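Local structure of pyruvate kinase (Cryptosporidium parvum, 4DRS) at residues K158-G163 with T175-I180; K470-N475 with A489-E494. The protein probably catalyses the last step of glycolysis, the transfer of a phosphate from phosphoenolpyruvate to ADP to give pyruvate and ATP. One frame throughout, in Å; residues are numbered along the deposited sequence.

Interaction 1: K158-G163 with T175-I180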
ATOM      1  N   LYS A 158     -28.426  -5.515 -52.604  1.00 66.41           N
ATOM      2  CA  LYS A 158     -27.208  -4.751 -52.864  1.00 66.98           C
ATOM      3  C   LYS A 158     -26.215  -4.797 -51.696  1.00 66.03           C
ATOM      4  O   LYS A 158     -25.253  -4.031 -51.665  1.00 68.33           O
ATOM      5  CB  LYS A 158     -27.561  -3.296 -53.205  1.00 69.53           C
ATOM      6  CG  LYS A 158     -28.522  -3.146 -54.379  1.00 73.44           C
ATOM      7  CD  LYS A 158     -28.921  -1.698 -54.629  1.00 75.67           C
ATOM      8  CE  LYS A 158     -27.864  -0.948 -55.423  1.00 78.08           C
ATOM      9  NZ  LYS A 158     -28.371   0.347 -55.954  1.00 80.21           N
ATOM     10  N   SER A 159     -26.447  -5.703 -50.746  1.00 64.92           N
ATOM     11  CA  SER A 159     -25.616  -5.802 -49.543  1.00 64.34           C
ATOM     12  C   SER A 159     -24.931  -7.160 -49.388  1.00 62.84           C
ATOM     13  O   SER A 159     -23.998  -7.304 -48.594  1.00 61.95           O
ATOM     14  CB  SER A 159     -26.444  -5.491 -48.295  1.00 64.18           C
ATOM     15  OG  SER A 159     -26.955  -4.172 -48.351  1.00 67.14           O
ATOM     16  N   VAL A 160     -25.409  -8.149 -50.137  1.00 61.96           N
ATOM     17  CA  VAL A 160     -24.804  -9.480 -50.149  1.00 63.74           C
ATOM     18  C   VAL A 160     -24.182  -9.793 -51.512  1.00 64.47           C
ATOM     19  O   VAL A 160     -24.352  -9.038 -52.470  1.00 65.11           O
ATOM     20  CB  VAL A 160     -25.816 -10.591 -49.763  1.00 63.47           C
ATOM     21  CG1 VAL A 160     -26.327 -10.384 -48.342  1.00 63.33           C
ATOM     22  CG2 VAL A 160     -26.972 -10.659 -50.755  1.00 63.14           C
ATOM     23  N   GLN A 161     -23.451 -10.900 -51.581  1.00 66.26           N
ATOM     24  CA  GLN A 161     -22.959 -11.437 -52.850  1.00 68.39           C
ATOM     25  C   GLN A 161     -23.161 -12.950 -52.874  1.00 68.84           C
ATOM     26  O   GLN A 161     -23.423 -13.555 -51.833  1.00 67.47           O
ATOM     27  CB  GLN A 161     -21.490 -11.061 -53.080  1.00 69.09           C
ATOM     28  CG  GLN A 161     -20.569 -11.334 -51.898  1.00 70.58           C
ATOM     29  CD  GLN A 161     -19.105 -11.102 -52.222  1.00 71.87           C
ATOM     30  OE1 GLN A 161     -18.729 -10.068 -52.772  1.00 71.42           O
ATOM     31  NE2 GLN A 161     -18.266 -12.069 -51.870  1.00 74.59           N
ATOM     32  N   ILE A 162     -23.064 -13.554 -54.058  1.00 71.17           N
ATOM     33  CA  ILE A 162     -23.178 -15.007 -54.187  1.00 73.55           C
ATOM     34  C   ILE A 162     -22.182 -15.658 -53.228  1.00 74.42           C
ATOM     35  O   ILE A 162     -20.975 -15.431 -53.331  1.00 75.37           O
ATOM     36  CB  ILE A 162     -22.914 -15.490 -55.638  1.00 76.31           C
ATOM     37  CG1 ILE A 162     -23.798 -14.741 -56.655  1.00 76.25           C
ATOM     38  CG2 ILE A 162     -23.060 -17.006 -55.748  1.00 79.10           C
ATOM     39  CD1 ILE A 162     -25.282 -15.059 -56.612  1.00 76.30           C
ATOM     40  N   GLY A 163     -22.695 -16.432 -52.277  1.00 74.38           N
ATOM     41  CA  GLY A 163     -21.846 -17.108 -51.298  1.00 76.31           C
ATOM     42  C   GLY A 163     -21.900 -16.542 -49.888  1.00 75.58           C
ATOM     43  O   GLY A 163     -21.469 -17.206 -48.940  1.00 76.16           O
ATOM     44  N   THR A 175     -28.188 -19.641 -43.739  1.00 99.45           N
ATOM     45  CA  THR A 175     -28.373 -19.811 -45.179  1.00 99.43           C
ATOM     46  C   THR A 175     -27.162 -19.309 -45.966  1.00 98.41           C
ATOM     47  O   THR A 175     -26.212 -18.772 -45.391  1.00 97.88           O
ATOM     48  CB  THR A 175     -29.643 -19.091 -45.680  1.00 98.40           C
ATOM     49  OG1 THR A 175     -29.585 -17.704 -45.320  1.00 95.97           O
ATOM     50  CG2 THR A 175     -30.904 -19.719 -45.091  1.00 99.02           C
ATOM     51  N   GLN A 176     -27.204 -19.493 -47.283  1.00 97.57           N
ATOM     52  CA  GLN A 176     -26.137 -19.041 -48.167  1.00 96.05           C
ATOM     53  C   GLN A 176     -26.726 -18.617 -49.508  1.00 94.44           C
ATOM     54  O   GLN A 176     -27.476 -19.372 -50.131  1.00 97.66           O
ATOM     55  CB  GLN A 176     -25.101 -20.149 -48.358  1.00 99.60           C
ATOM     56  CG  GLN A 176     -23.813 -19.702 -49.031  1.00100.81           C
ATOM     57  CD  GLN A 176     -22.843 -20.846 -49.249  1.00104.33           C
ATOM     58  OE1 GLN A 176     -23.210 -21.902 -49.767  1.00106.16           O
ATOM     59  NE2 GLN A 176     -21.589 -20.638 -48.860  1.00106.14           N
ATOM     60  N   VAL A 177     -26.376 -17.408 -49.942  1.00 89.43           N
ATOM     61  CA  VAL A 177     -26.941 -16.814 -51.155  1.00 87.18           C
ATOM     62  C   VAL A 177     -26.618 -17.640 -52.399  1.00 89.11           C
ATOM     63  O   VAL A 177     -25.468 -18.028 -52.618  1.00 90.63           O
ATOM     64  CB  VAL A 177     -26.461 -15.356 -51.350  1.00 84.73           C
ATOM     65  CG1 VAL A 177     -27.149 -14.713 -52.546  1.00 84.84           C
ATOM     66  CG2 VAL A 177     -26.714 -14.533 -50.095  1.00 82.06           C
ATOM     67  N   LEU A 178     -27.651 -17.910 -53.196  1.00 88.97           N
ATOM     68  CA  LEU A 178     -27.510 -18.613 -54.470  1.00 90.87           C
ATOM     69  C   LEU A 178     -27.790 -17.683 -55.647  1.00 90.09           C
ATOM     70  O   LEU A 178     -27.219 -17.847 -56.727  1.00 93.50           O
ATOM     71  CB  LEU A 178     -28.452 -19.818 -54.533  1.00 93.48           C
ATOM     72  CG  LEU A 178     -28.346 -20.927 -53.481  1.00 94.87           C
ATOM     73  CD1 LEU A 178     -29.470 -21.929 -53.694  1.00 98.88           C
ATOM     74  CD2 LEU A 178     -26.993 -21.625 -53.519  1.00 96.76           C
ATOM     75  N   GLU A 179     -28.675 -16.714 -55.429  1.00 86.70           N
ATOM     76  CA  GLU A 179     -29.083 -15.772 -56.465  1.00 85.96           C
ATOM     77  C   GLU A 179     -29.442 -14.423 -55.848  1.00 81.66           C
ATOM     78  O   GLU A 179     -29.875 -14.354 -54.696  1.00 79.93           O
ATOM     79  CB  GLU A 179     -30.277 -16.333 -57.244  1.00 90.59           C
ATOM     80  CG  GLU A 179     -30.560 -15.639 -58.570  1.00 94.57           C
ATOM     81  CD  GLU A 179     -31.850 -16.110 -59.214  1.00 99.15           C
ATOM     82  OE1 GLU A 179     -31.973 -17.321 -59.497  1.00101.80           O
ATOM     83  OE2 GLU A 179     -32.740 -15.265 -59.444  1.00100.46           O
ATOM     84  N   ILE A 180     -29.253 -13.358 -56.621  1.00 79.60           N
ATOM     85  CA  ILE A 180     -29.636 -12.010 -56.209  1.00 76.83           C
ATOM     86  C   ILE A 180     -30.447 -11.354 -57.325  1.00 79.58           C
ATOM     87  O   ILE A 180     -29.982 -11.246 -58.463  1.00 81.19           O
ATOM     88  CB  ILE A 180     -28.404 -11.139 -55.870  1.00 74.22           C
ATOM     89  CG1 ILE A 180     -27.658 -11.707 -54.659  1.00 72.06           C
ATOM     90  CG2 ILE A 180     -28.810  -9.694 -55.609  1.00 71.70           C
ATOM     91  CD1 ILE A 180     -26.215 -11.258 -54.560  1.00 71.12           C
TER

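Interaction 2: K470-N475 with A489-E494. With SO4 (sulfate ion), chain D.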
ATOM      1  N   LYS A 470     -31.162   7.141  -3.442  1.00 41.43           N
ATOM      2  CA  LYS A 470     -32.592   7.205  -3.180  1.00 44.05           C
ATOM      3  C   LYS A 470     -32.967   8.683  -3.208  1.00 44.18           C
ATOM      4  O   LYS A 470     -32.156   9.530  -2.831  1.00 43.93           O
ATOM      5  CB  LYS A 470     -32.919   6.568  -1.826  1.00 46.57           C
ATOM      6  CG  LYS A 470     -34.391   6.636  -1.439  1.00 51.49           C
ATOM      7  CD  LYS A 470     -34.681   5.904  -0.135  1.00 53.64           C
ATOM      8  CE  LYS A 470     -36.168   5.923   0.199  1.00 56.16           C
ATOM      9  NZ  LYS A 470     -36.997   5.026  -0.660  1.00 57.31           N
ATOM     10  N   THR A 471     -34.178   8.998  -3.658  1.00 44.39           N
ATOM     11  CA  THR A 471     -34.580  10.395  -3.821  1.00 45.00           C
ATOM     12  C   THR A 471     -35.807  10.801  -2.996  1.00 46.66           C
ATOM     13  O   THR A 471     -36.772  10.043  -2.879  1.00 47.49           O
ATOM     14  CB  THR A 471     -34.852  10.728  -5.299  1.00 45.51           C
ATOM     15  OG1 THR A 471     -35.865   9.851  -5.802  1.00 48.41           O
ATOM     16  CG2 THR A 471     -33.588  10.574  -6.140  1.00 43.70           C
ATOM     17  N   TYR A 472     -35.753  12.000  -2.422  1.00 47.02           N
ATOM     18  CA  TYR A 472     -36.922  12.621  -1.802  1.00 48.25           C
ATOM     19  C   TYR A 472     -37.319  13.848  -2.607  1.00 47.93           C
ATOM     20  O   TYR A 472     -36.536  14.794  -2.728  1.00 46.57           O
ATOM     21  CB  TYR A 472     -36.653  13.030  -0.346  1.00 50.13           C
ATOM     22  CG  TYR A 472     -36.414  11.895   0.642  1.00 51.89           C
ATOM     23  CD1 TYR A 472     -35.847  12.157   1.891  1.00 52.42           C
ATOM     24  CD2 TYR A 472     -36.749  10.570   0.338  1.00 52.40           C
ATOM     25  CE1 TYR A 472     -35.624  11.141   2.807  1.00 52.99           C
ATOM     26  CE2 TYR A 472     -36.525   9.547   1.250  1.00 52.98           C
ATOM     27  CZ  TYR A 472     -35.961   9.841   2.480  1.00 53.59           C
ATOM     28  OH  TYR A 472     -35.732   8.844   3.397  1.00 54.98           O
ATOM     29  N   VAL A 473     -38.526  13.819  -3.167  1.00 48.63           N
ATOM     30  CA  VAL A 473     -39.059  14.952  -3.917  1.00 51.10           C
ATOM     31  C   VAL A 473     -39.825  15.884  -2.979  1.00 54.33           C
ATOM     32  O   VAL A 473     -40.716  15.448  -2.246  1.00 55.27           O
ATOM     33  CB  VAL A 473     -39.979  14.507  -5.077  1.00 51.04           C
ATOM     34  CG1 VAL A 473     -40.491  15.715  -5.850  1.00 50.87           C
ATOM     35  CG2 VAL A 473     -39.246  13.553  -6.009  1.00 48.68           C
ATOM     36  N   LEU A 474     -39.471  17.164  -3.009  1.00 56.94           N
ATOM     37  CA  LEU A 474     -40.072  18.147  -2.115  1.00 60.77           C
ATOM     38  C   LEU A 474     -40.774  19.271  -2.874  1.00 64.54           C
ATOM     39  O   LEU A 474     -40.523  19.485  -4.063  1.00 64.41           O
ATOM     40  CB  LEU A 474     -39.012  18.717  -1.166  1.00 60.19           C
ATOM     41  CG  LEU A 474     -38.303  17.705  -0.255  1.00 59.67           C
ATOM     42  CD1 LEU A 474     -37.083  18.324   0.407  1.00 58.98           C
ATOM     43  CD2 LEU A 474     -39.252  17.143   0.795  1.00 60.89           C
ATOM     44  N   ASN A 475     -41.667  19.973  -2.177  1.00 68.72           N
ATOM     45  CA  ASN A 475     -42.316  21.166  -2.721  1.00 71.64           C
ATOM     46  C   ASN A 475     -41.310  22.301  -2.909  1.00 70.92           C
ATOM     47  O   ASN A 475     -41.296  22.964  -3.947  1.00 70.37           O
ATOM     48  CB  ASN A 475     -43.496  21.609  -1.835  1.00 75.80           C
ATOM     49  CG  ASN A 475     -43.087  21.880  -0.392  1.00 79.69           C
ATOM     50  OD1 ASN A 475     -42.473  21.033   0.269  1.00 80.61           O
ATOM     51  ND2 ASN A 475     -43.433  23.067   0.109  1.00 80.74           N
ATOM     52  N   ALA A 489     -36.241  12.775   9.202  1.00 59.74           N
ATOM     53  CA  ALA A 489     -37.492  12.256   9.753  1.00 62.04           C
ATOM     54  C   ALA A 489     -38.082  11.180   8.843  1.00 62.65           C
ATOM     55  O   ALA A 489     -38.474  10.106   9.312  1.00 63.47           O
ATOM     56  CB  ALA A 489     -38.494  13.382   9.979  1.00 62.77           C
ATOM     57  N   LEU A 490     -38.127  11.468   7.543  1.00 62.20           N
ATOM     58  CA  LEU A 490     -38.622  10.508   6.561  1.00 62.53           C
ATOM     59  C   LEU A 490     -37.728   9.267   6.494  1.00 62.56           C
ATOM     60  O   LEU A 490     -38.234   8.146   6.404  1.00 63.94           O
ATOM     61  CB  LEU A 490     -38.776  11.160   5.179  1.00 61.92           C
ATOM     62  CG  LEU A 490     -39.411  10.366   4.026  1.00 62.89           C
ATOM     63  CD1 LEU A 490     -40.722   9.698   4.424  1.00 64.69           C
ATOM     64  CD2 LEU A 490     -39.628  11.266   2.818  1.00 62.49           C
ATOM     65  N   ALA A 491     -36.411   9.470   6.562  1.00 60.35           N
ATOM     66  CA  ALA A 491     -35.456   8.356   6.549  1.00 59.78           C
ATOM     67  C   ALA A 491     -35.549   7.492   7.806  1.00 61.03           C
ATOM     68  O   ALA A 491     -35.370   6.272   7.742  1.00 59.98           O
ATOM     69  CB  ALA A 491     -34.033   8.861   6.348  1.00 57.64           C
ATOM     70  N   LYS A 492     -35.820   8.132   8.942  1.00 63.23           N
ATOM     71  CA  LYS A 492     -36.063   7.424  10.200  1.00 66.26           C
ATOM     72  C   LYS A 492     -37.314   6.554  10.079  1.00 68.36           C
ATOM     73  O   LYS A 492     -37.308   5.395  10.498  1.00 68.85           O
ATOM     74  CB  LYS A 492     -36.200   8.416  11.361  1.00 68.04           C
ATOM     75  CG  LYS A 492     -36.141   7.793  12.748  1.00 70.92           C
ATOM     76  CD  LYS A 492     -36.302   8.850  13.834  1.00 72.71           C
ATOM     77  CE  LYS A 492     -36.502   8.230  15.214  1.00 75.55           C
ATOM     78  NZ  LYS A 492     -35.261   7.612  15.769  1.00 75.71           N
ATOM     79  N   GLU A 493     -38.367   7.116   9.485  1.00 70.30           N
ATOM     80  CA  GLU A 493     -39.624   6.402   9.223  1.00 73.67           C
ATOM     81  C   GLU A 493     -39.425   5.192   8.297  1.00 74.08           C
ATOM     82  O   GLU A 493     -40.109   4.176   8.441  1.00 76.18           O
ATOM     83  CB  GLU A 493     -40.672   7.368   8.642  1.00 75.62           C
ATOM     84  CG  GLU A 493     -41.979   6.730   8.184  1.00 79.19           C
ATOM     85  CD  GLU A 493     -42.932   7.722   7.533  1.00 81.39           C
ATOM     86  OE1 GLU A 493     -43.413   8.642   8.233  1.00 84.13           O
ATOM     87  OE2 GLU A 493     -43.215   7.575   6.324  1.00 80.60           O
ATOM     88  N   GLU A 494     -38.484   5.305   7.360  1.00 72.55           N
ATOM     89  CA  GLU A 494     -38.202   4.241   6.389  1.00 71.40           C
ATOM     90  C   GLU A 494     -37.131   3.261   6.868  1.00 70.28           C
ATOM     91  O   GLU A 494     -36.667   2.415   6.098  1.00 68.04           O
ATOM     92  CB  GLU A 494     -37.792   4.840   5.043  1.00 71.48           C
ATOM     93  CG  GLU A 494     -38.911   5.571   4.317  1.00 73.80           C
ATOM     94  CD  GLU A 494     -38.420   6.332   3.102  1.00 73.56           C
ATOM     95  OE1 GLU A 494     -37.197   6.565   2.995  1.00 73.52           O
ATOM     96  OE2 GLU A 494     -39.260   6.703   2.254  1.00 74.95           O
TER
HETATM   97  S   SO4 D 602     -36.530   5.692  -4.339  1.00 64.51           S
HETATM   98  O1  SO4 D 602     -37.231   6.265  -3.169  1.00 66.39           O
HETATM   99  O2  SO4 D 602     -35.534   4.692  -3.892  1.00 63.05           O
HETATM  100  O3  SO4 D 602     -37.537   5.026  -5.203  1.00 66.28           O
HETATM  101  O4  SO4 D 602     -35.849   6.786  -5.073  1.00 59.06           O

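Interaction 1: K158-G163 with T175-I180
In the small β domain inserted into the pyruvate kinase barrel, the loop residues Val160, Ile162 and Gly163 lie against Val177 and Ile180 of strand 173-180. One backbone hydrogen bond joins the two segments: Gly163 N donates to Val177 O at 3.2 Å, with the N lying 32° out of the carbonyl plane; the backbone pairing continues at Ser164. Gly163 reaches this position with a positive phi of 108°, a value glycine adopts readily. Its own carbonyl O takes a weak bond of 3.4 Å from Gln176 NE2, whose side chain is extended beyond CG and passes alongside the glycine.

The strand belongs to the mixed sheet of this domain, and a classic β bulge interrupts it where Leu178 and Glu179 both face Val186. Ile162 reaches across to this bulge: CD1, bent back by a chi2 of -70°, stands 3.4 Å from Leu178 O and 3.9 Å from Glu179 CA. Earlier in the loop, Val160 CG2 meets both Val177 CG2 and Ile180 CD1, at 3.9 Å each. Ile180 CD1 lies roughly anti to CA, and this extended chain brings it to 3.6 Å from Val160 O and 3.7 Å from Gln161 CA. Val160 also packs on Ile185 of strand 184-188 and on Leu203, and within the loop Gln161 N is hydrogen-bonded to Ser164 OG.

Interaction 2: K470-N475 with A489-E494
Strand 470-473 and the end of helix 480-493 face each other at helix-on-sheet distance, Tyr472 CA lying 8.8 Å from Leu490 CA. They are the first strand and the helix of a β-α-β crossover in the C-terminal α/β domain: strand 469-473 forms one edge of the sheet, and after the helix the chain re-enters it at the parallel strand 502-506.

Tyr472 carries most of the contact. Leu490 CD2 stands over one ring face, 3.7 Å from the centroid of the Tyr472 ring and 3° off its normal, a well-centred CH-π contact. The phenol reaches the helix beside Ala491, whose CB lies close to OH, and Tyr472 OH donates to Glu494 OE1 at 2.7 Å. It meets that oxygen from above the carboxylate, 46° out of its plane, and the ring and carboxylate planes are turned 65° apart.

Lys470, from the same strand, runs in the opposite direction to Glu494 and meets the same carboxylate. Its chain is extended as far as CE and bends only at the last torsion; CE therefore lies 3.0 Å from Glu494 OE1, whereas NZ makes a long salt bridge of 4.0 Å to that oxygen and turns to the sulfate, bonding its O1 at 2.8 Å. Sulfate O4 is held by Thr471 N at 3.1 Å and also by Thr471 OG1; Thr103 N and Lys464 NZ also bond the sulfate.

Glu494 is the first residue after the helix to leave helical geometry, and the helix's negative end would tend to raise its carboxylate's proton affinity, as might the nearby sulfate; the lysine ammonium and the phenol probably offset this. Lys470 probably shares its charge between two anions, chiefly with the nearer sulfate, likely from the crystallisation liquor.

How the interactions relate
Interactions 1 and 2 lie on opposite sides of the chain's centre, with centres about 61 Å apart and nearest atoms about 45 Å apart; they share no secondary-structure element. Interaction 1 is a surface contact, in which Val177 alone of the touching residues is buried, whereas interaction 2 is partly buried, with Tyr472 and Ala491 inside. The first joins a loop to a strand of a mixed β sheet, through aliphatic methyls, one backbone hydrogen bond and a weak bond from a glutamine amide. The second joins a helix to an edge strand of an α/β sheet, combining an aromatic face with a carboxylate, a lysine and a bound anion. Neither touches another subunit or an annotated site.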